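ZYG-9 (Caenorhabditis elegans, PDB 2OF3) organizes microtubules and spindle poles during mitosis and meiosis in one-cell embryos, and is required for default positioning of the oocyte nucleus. Local coordinates at residues E209-A213 and A245-M249. Residues are numbered along the deposited sequence; the frame is centred on the assembly and turned at random.
Sequences EKTVA and AAGRM
Ala-213 and Ala-246 meet methyl to methyl, CB to CB at 4.1 Å, in this TOG domain, an all-helical array of HEAT-like repeats; the case shows how small side chains let helix 208-212 and the end of helix 241-246 come close. The short helix lies against the last turn of the other and the chain leaving it, with the CA atoms of Lys-210 and Ala-246 4.0 Å apart. The tight part is built from three alanines and the stem of Glu-209. The glutamate chain bends at chi2 (92°), which brings its carboxylate over the methyl of Ala-245; CD stands 3.4 Å from CB of Ala-245, with both oxygens close to the same methyl. On the neighbouring helix 221-238, Cys-234 also touches this side chain, and the carboxylate of Glu-238 approaches it, a pairing that may raise the affinity of one of the two for a proton. Were Glu-209 replaced by an alanine, the carboxylate covering the methyl of Ala-245 would be gone, and a gap would probably open between that methyl and Cys-234. Farther along, CG of Met-249 extends the apolar patch to CB of Ala-213, while Met-242 and Trp-243 pack against the methionine. At the edge of the tight part, CB of Lys-210 packs 3.4 Å from O of Ala-245.

The opposite character appears beyond that CB: the lysine is exposed, and its chain bends at chi4 (83°), leaving NZ 4.4 Å from CA of Gly-247, where the helix has ended with positive phi. No direct hydrogen bond joins the segments. Instead one water donates to both backbones, 2.7 Å from O of Lys-210 and 3.1 Å from O of Ala-246.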
loop_
_atom_site.group_PDB
_atom_site.type_symbol
_atom_site.label_atom_id
_atom_site.label_comp_id
_atom_site.label_asym_id
_atom_site.label_seq_id
_atom_site.Cartn_x
_atom_site.Cartn_y
_atom_site.Cartn_z
ATOM N N GLU A 209 -12.893 6.684 14.234
ATOM C CA GLU A 209 -14.378 6.692 14.323
ATOM C C GLU A 209 -14.967 7.871 13.611
ATOM O O GLU A 209 -15.868 7.704 12.793
ATOM C CB GLU A 209 -14.896 6.627 15.759
ATOM C CG GLU A 209 -14.324 5.512 16.597
ATOM C CD GLU A 209 -13.054 5.932 17.392
ATOM O OE1 GLU A 209 -12.250 6.783 16.933
ATOM O OE2 GLU A 209 -12.859 5.380 18.488
ATOM N N LYS A 210 -14.413 9.054 13.835
ATOM C CA LYS A 210 -14.938 10.261 13.241
ATOM C C LYS A 210 -14.699 10.380 11.743
ATOM O O LYS A 210 -15.523 10.964 11.020
ATOM C CB LYS A 210 -14.335 11.506 13.958
ATOM C CG LYS A 210 -14.712 12.837 13.303
ATOM C CD LYS A 210 -14.425 14.058 14.226
ATOM C CE LYS A 210 -15.358 15.284 13.879
ATOM N NZ LYS A 210 -16.780 15.233 14.522
ATOM N N THR A 211 -13.548 9.877 11.275
ATOM C CA THR A 211 -13.232 9.922 9.869
ATOM C C THR A 211 -14.087 8.917 9.086
ATOM O O THR A 211 -14.474 9.173 7.931
ATOM C CB THR A 211 -11.730 9.581 9.638
ATOM O OG1 THR A 211 -10.932 10.367 10.543
ATOM C CG2 THR A 211 -11.319 9.906 8.239
ATOM N N VAL A 212 -14.353 7.783 9.723
ATOM C CA VAL A 212 -15.033 6.680 9.045
ATOM C C VAL A 212 -16.569 6.899 9.046
ATOM O O VAL A 212 -17.252 6.596 8.061
ATOM C CB VAL A 212 -14.609 5.305 9.633
ATOM C CG1 VAL A 212 -15.569 4.168 9.172
ATOM C CG2 VAL A 212 -13.135 4.961 9.242
ATOM N N ALA A 213 -17.103 7.417 10.158
ATOM C CA ALA A 213 -18.559 7.611 10.316
ATOM C C ALA A 213 -19.310 8.204 9.099
ATOM O O ALA A 213 -20.368 7.689 8.771
ATOM C CB ALA A 213 -18.909 8.401 11.633
ATOM N N ALA A 245 -16.635 9.509 20.152
ATOM C CA ALA A 245 -15.595 9.665 19.108
ATOM C C ALA A 245 -16.160 9.925 17.687
ATOM O O ALA A 245 -15.671 10.784 16.945
ATOM C CB ALA A 245 -14.678 8.410 19.139
ATOM N N ALA A 246 -17.194 9.189 17.287
ATOM C CA ALA A 246 -17.777 9.381 15.963
ATOM C C ALA A 246 -18.390 10.763 15.739
ATOM O O ALA A 246 -18.428 11.265 14.597
ATOM C CB ALA A 246 -18.828 8.323 15.717
ATOM N N GLY A 247 -18.922 11.363 16.807
ATOM C CA GLY A 247 -19.644 12.646 16.688
ATOM C C GLY A 247 -21.012 12.475 16.049
ATOM O O GLY A 247 -21.516 11.351 15.945
ATOM N N ARG A 248 -21.596 13.591 15.604
ATOM C CA ARG A 248 -22.989 13.644 15.091
ATOM C C ARG A 248 -23.121 12.850 13.822
ATOM O O ARG A 248 -22.353 13.075 12.903
ATOM C CB ARG A 248 -23.406 15.100 14.780
ATOM C CG ARG A 248 -24.891 15.286 14.269
ATOM C CD ARG A 248 -25.499 16.673 14.694
ATOM N NE ARG A 248 -24.418 17.665 14.882
ATOM C CZ ARG A 248 -23.860 17.987 16.060
ATOM N NH1 ARG A 248 -24.294 17.429 17.202
ATOM N NH2 ARG A 248 -22.861 18.880 16.097
ATOM N N MET A 249 -24.087 11.931 13.775
ATOM C CA MET A 249 -24.334 11.107 12.577
ATOM C C MET A 249 -25.766 11.340 12.172
ATOM O O MET A 249 -26.604 11.582 13.034
ATOM C CB MET A 249 -24.145 9.605 12.874
ATOM C CG MET A 249 -22.700 9.149 13.203
ATOM S SD MET A 249 -22.658 7.400 13.445
ATOM C CE MET A 249 -21.909 7.343 14.965
HETATM O O HOH W 1 -17.789 12.176 11.726
#